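Local coordinates for protein putative glycoside hydrolase (PDB 3GYC) that is a putative glycoside hydrolase of a cellulase-like family in the TIM-barrel clan and probably cleaves glycosidic bonds in carbohydrates, its substrate not being established, at residues W322-C327 / W357-W362; A354-W357 / W362-R365. One frame throughout, in Å; residues are numbered along the deposited sequence.

Interaction 1: W322-C327 / W357-W362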
# COMPACT_ATOMS: atom_id res chain seq x y z
N TRP A 322 19.00 2.91 11.50
CA TRP A 322 18.08 2.43 12.51
C TRP A 322 16.68 2.15 11.97
O TRP A 322 15.94 1.28 12.50
CB TRP A 322 18.04 3.38 13.71
CG TRP A 322 17.54 4.74 13.40
CD1 TRP A 322 18.25 5.80 12.87
CD2 TRP A 322 16.22 5.23 13.64
NE1 TRP A 322 17.43 6.89 12.74
CE2 TRP A 322 16.18 6.58 13.21
CE3 TRP A 322 15.05 4.67 14.18
CZ2 TRP A 322 15.04 7.35 13.30
CZ3 TRP A 322 13.92 5.43 14.24
CH2 TRP A 322 13.91 6.76 13.80
N VAL A 323 16.31 2.86 10.89
CA VAL A 323 15.04 2.64 10.24
C VAL A 323 15.08 1.29 9.50
O VAL A 323 14.12 0.49 9.58
CB VAL A 323 14.72 3.80 9.24
CG1 VAL A 323 13.48 3.50 8.49
CG2 VAL A 323 14.61 5.14 10.04
N LYS A 324 16.21 0.99 8.85
CA LYS A 324 16.40 -0.30 8.16
C LYS A 324 16.37 -1.46 9.18
O LYS A 324 15.87 -2.54 8.90
CB LYS A 324 17.69 -0.30 7.32
CG LYS A 324 17.65 0.55 6.06
CD LYS A 324 19.00 0.79 5.37
CE LYS A 324 19.70 -0.50 4.97
NZ LYS A 324 21.05 -0.29 4.34
N ASP A 325 16.95 -1.23 10.36
CA ASP A 325 16.91 -2.22 11.41
C ASP A 325 15.47 -2.61 11.77
O ASP A 325 15.16 -3.80 11.93
CB ASP A 325 17.63 -1.70 12.66
CG ASP A 325 19.17 -1.73 12.54
OD1 ASP A 325 19.69 -2.34 11.59
OD2 ASP A 325 19.86 -1.17 13.42
N LEU A 326 14.61 -1.61 11.93
CA LEU A 326 13.21 -1.84 12.27
C LEU A 326 12.49 -2.50 11.09
O LEU A 326 11.61 -3.36 11.29
CB LEU A 326 12.50 -0.53 12.68
CG LEU A 326 12.79 0.05 14.08
CD1 LEU A 326 12.37 1.53 14.19
CD2 LEU A 326 12.12 -0.84 15.15
N CYS A 327 12.87 -2.12 9.86
CA CYS A 327 12.25 -2.74 8.68
C CYS A 327 12.64 -4.19 8.53
O CYS A 327 11.81 -5.02 8.22
CB CYS A 327 12.59 -1.96 7.44
SG CYS A 327 11.61 -0.40 7.47
N TRP A 357 17.10 2.59 -1.06
CA TRP A 357 17.25 1.82 -2.27
C TRP A 357 18.64 1.29 -2.54
O TRP A 357 18.80 0.28 -3.21
CB TRP A 357 16.85 2.71 -3.44
CG TRP A 357 16.57 2.10 -4.81
CD1 TRP A 357 17.22 2.40 -5.98
CD2 TRP A 357 15.51 1.21 -5.17
NE1 TRP A 357 16.64 1.72 -7.04
CE2 TRP A 357 15.60 0.98 -6.57
CE3 TRP A 357 14.54 0.53 -4.46
CZ2 TRP A 357 14.73 0.14 -7.24
CZ3 TRP A 357 13.69 -0.31 -5.12
CH2 TRP A 357 13.79 -0.50 -6.51
N ARG A 358 19.66 1.98 -2.03
CA ARG A 358 21.01 1.68 -2.44
C ARG A 358 21.67 0.37 -2.01
O ARG A 358 22.41 -0.20 -2.81
CB ARG A 358 21.94 2.84 -2.09
CG ARG A 358 22.14 3.07 -0.61
CD ARG A 358 23.08 4.30 -0.32
NE ARG A 358 23.00 5.37 -1.35
CZ ARG A 358 23.65 6.54 -1.29
NH1 ARG A 358 24.37 6.84 -0.22
NH2 ARG A 358 23.55 7.41 -2.28
N ASP A 359 21.42 -0.11 -0.80
CA ASP A 359 22.13 -1.33 -0.26
C ASP A 359 21.48 -2.60 -0.87
O ASP A 359 20.58 -3.18 -0.28
CB ASP A 359 22.04 -1.26 1.29
CG ASP A 359 22.73 -2.40 2.01
OD1 ASP A 359 23.22 -3.37 1.39
OD2 ASP A 359 22.74 -2.31 3.27
N VAL A 360 21.94 -3.00 -2.06
CA VAL A 360 21.34 -4.11 -2.81
C VAL A 360 21.33 -5.43 -2.03
O VAL A 360 20.33 -6.13 -2.06
CB VAL A 360 21.99 -4.30 -4.20
CG1 VAL A 360 21.46 -5.54 -4.85
CG2 VAL A 360 21.74 -3.10 -5.12
N GLU A 361 22.40 -5.74 -1.29
CA GLU A 361 22.49 -6.98 -0.51
C GLU A 361 21.50 -7.04 0.64
O GLU A 361 20.98 -8.10 0.92
CB GLU A 361 23.93 -7.27 -0.03
CG GLU A 361 24.94 -7.46 -1.16
CD GLU A 361 24.48 -8.44 -2.23
OE1 GLU A 361 24.11 -9.60 -1.89
OE2 GLU A 361 24.46 -8.03 -3.43
N TRP A 362 21.23 -5.90 1.29
CA TRP A 362 20.21 -5.83 2.35
C TRP A 362 18.85 -6.22 1.80
O TRP A 362 18.09 -6.99 2.44
CB TRP A 362 20.12 -4.42 2.87
CG TRP A 362 19.19 -4.20 4.02
CD1 TRP A 362 19.50 -4.24 5.35
CD2 TRP A 362 17.82 -3.78 3.94
NE1 TRP A 362 18.42 -3.89 6.11
CE2 TRP A 362 17.37 -3.59 5.27
CE3 TRP A 362 16.94 -3.55 2.91
CZ2 TRP A 362 16.07 -3.22 5.56
CZ3 TRP A 362 15.63 -3.19 3.21
CH2 TRP A 362 15.21 -3.02 4.52
O HOH W 1 20.06 1.27 1.94
O HOH W 2 19.36 -3.57 8.92
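Lys324 and Trp362 mark the closest backbone approach between 322-327 and 357-362, with 8.9 Å from CA to CA, a gap that side chains fill. Segment 322-327 is a turn of helix 321-337; 357-362 leaves a short helix, passes through an inverse gamma turn centred on Asp359 and enters helix 360-371. Asp359 is the N-cap of that helix: its OD1 accepts from Trp362 N at 3.2 Å, the donor lying well above the carboxylate plane. The other oxygen, OD2, faces across the contact and takes Lys324 NZ at 2.8 Å through its anti lone pair, so one carboxylate both caps a helix and pairs with a lysine on another.

Both helices belong to the layer outside the parallel strands of the TIM-barrel fold: in the chain, 321-337 comes between strands 301-303 and 340-343, the seventh and eighth in order, and 360-371 follows the eighth. Between the helices the end of the lysine chain, at CE, lies over one face of the Trp362 indole. The bend at chi3 (58°) sets CE 3.6 Å from the centroid of the five-membered ring, almost on the normal, a CH-pi contact, while NZ keeps a cation-pi distance of 4.5 Å to the same centroid. Lys324 O meets CZ2 of Trp362 at the ring edge, 3.4 Å away, and Cys327 CB approaches CH2 near the ring plane. Water also joins the segments: one molecule accepts from Trp362 NE1 and lies 3.0 Å from Asp325 OD1, and a second accepts from Lys324 NZ and, weakly, from Asp359 N.

Interaction 2: A354-W357 / W362-R365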
# COMPACT_ATOMS: atom_id res chain seq x y z
N ALA A 354 17.08 7.22 -1.94
CA ALA A 354 18.41 6.73 -2.22
C ALA A 354 19.00 5.96 -1.04
O ALA A 354 19.64 4.90 -1.21
CB ALA A 354 19.34 7.89 -2.65
N GLY A 355 18.72 6.46 0.16
CA GLY A 355 19.23 5.88 1.40
C GLY A 355 18.72 4.48 1.69
O GLY A 355 19.39 3.70 2.39
N MSE A 356 17.50 4.20 1.24
CA MSE A 356 16.88 2.90 1.36
C MSE A 356 17.14 2.00 0.13
O MSE A 356 17.36 0.79 0.27
CB MSE A 356 15.40 3.04 1.61
CG MSE A 356 14.69 1.69 1.73
SE MSE A 356 15.22 0.61 3.19
CE MSE A 356 14.27 1.65 4.58
N TRP A 357 17.10 2.59 -1.06
CA TRP A 357 17.25 1.82 -2.27
C TRP A 357 18.64 1.29 -2.54
O TRP A 357 18.80 0.28 -3.21
CB TRP A 357 16.85 2.71 -3.44
CG TRP A 357 16.57 2.10 -4.81
CD1 TRP A 357 17.22 2.40 -5.98
CD2 TRP A 357 15.51 1.21 -5.17
NE1 TRP A 357 16.64 1.72 -7.04
CE2 TRP A 357 15.60 0.98 -6.57
CE3 TRP A 357 14.54 0.53 -4.46
CZ2 TRP A 357 14.73 0.14 -7.24
CZ3 TRP A 357 13.69 -0.31 -5.12
CH2 TRP A 357 13.79 -0.50 -6.51
N TRP A 362 21.23 -5.90 1.29
CA TRP A 362 20.21 -5.83 2.35
C TRP A 362 18.85 -6.22 1.80
O TRP A 362 18.09 -6.99 2.44
CB TRP A 362 20.12 -4.42 2.87
CG TRP A 362 19.19 -4.20 4.02
CD1 TRP A 362 19.50 -4.24 5.35
CD2 TRP A 362 17.82 -3.78 3.94
NE1 TRP A 362 18.42 -3.89 6.11
CE2 TRP A 362 17.37 -3.59 5.27
CE3 TRP A 362 16.94 -3.55 2.91
CZ2 TRP A 362 16.07 -3.22 5.56
CZ3 TRP A 362 15.63 -3.19 3.21
CH2 TRP A 362 15.21 -3.02 4.52
N HIS A 363 18.54 -5.74 0.60
CA HIS A 363 17.28 -6.12 -0.04
C HIS A 363 17.26 -7.59 -0.41
O HIS A 363 16.30 -8.26 -0.11
CB HIS A 363 16.98 -5.29 -1.27
CG HIS A 363 16.70 -3.86 -0.96
ND1 HIS A 363 15.46 -3.43 -0.52
CD2 HIS A 363 17.49 -2.76 -1.02
CE1 HIS A 363 15.51 -2.12 -0.33
NE2 HIS A 363 16.72 -1.68 -0.63
N LYS A 364 18.31 -8.05 -1.09
CA LYS A 364 18.40 -9.45 -1.52
C LYS A 364 18.26 -10.44 -0.37
O LYS A 364 17.58 -11.46 -0.54
CB LYS A 364 19.66 -9.71 -2.34
CG LYS A 364 19.61 -9.16 -3.76
CD LYS A 364 20.96 -9.24 -4.49
CE LYS A 364 21.48 -10.67 -4.69
N ARG A 365 18.88 -10.17 0.78
CA ARG A 365 18.72 -11.06 1.95
C ARG A 365 17.23 -11.14 2.41
O ARG A 365 16.72 -12.22 2.67
CB ARG A 365 19.56 -10.59 3.13
CG ARG A 365 21.04 -10.76 2.96
CD ARG A 365 21.81 -10.52 4.29
NE ARG A 365 21.75 -9.15 4.79
CZ ARG A 365 22.54 -8.15 4.38
NH1 ARG A 365 23.43 -8.33 3.42
NH2 ARG A 365 22.42 -6.94 4.90
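His363 NE2 donates to the backbone carbonyl Met356 O at 2.7 Å, the sole hydrogen bond across 354-357 and 362-365. The N-H...O angle is 153°; the oxygen lies near the imidazole plane, whereas the donor is tilted 25° from the plane of the carbonyl. The imidazole thus meets the short helix 354-357 edge-on. CG of His363 stands anti to its carbonyl carbon, which carries the ring out from helix 360-371 toward that helix. At its other nitrogen, ND1 is hydrogen-bonded to Tyr51 OH, so the ring is gripped at both ends and its rotation is fixed; over one face, Trp362 CE3 sits 3.7 Å above the ring plane.

Met356, modelled as selenomethionine, supplies the apolar half of the contact. Its chain starts with CG anti to the backbone N and then bends at both chi2 and chi3, which brings SE to 3.8 Å from Trp362 CZ3. Measured to the centroid of the six-membered ring, SE is 4.3 Å away and 35° off the normal, an oblique Met-aromatic contact. A phenylalanine in place of His363 would probably leave Met356 O and the Tyr51 hydroxyl without their shared ring partner.

The side chain of Trp357 leaves the backbone away from 362-365, and its indole NE1 is bonded to Glu45 OE1 on helix 39-48. Helix 354-357 lies in the connection that follows strand 340-343; against it packs the first part of helix 360-371, and helix 321-337 adjoins both, through Lys324 on Met356 and Glu328 on Trp362.

The centres of interactions 1 and 2 are 5 Å apart, on the same side of the chain's centre and 18 to 19 Å from it. Along the chain, helix 321-337 comes first, then strand 340-343, helix 354-357 and helix 360-371. The two contacts share Trp357 and Trp362, but Trp362 is the residue that works in both. The contacts also touch directly, Lys324 CG lying 3.8 Å from Met356 SE. Together they join three helices that precede or follow strand 340-343, the last parallel strand of the barrel, in the chain, as continuous structural packing.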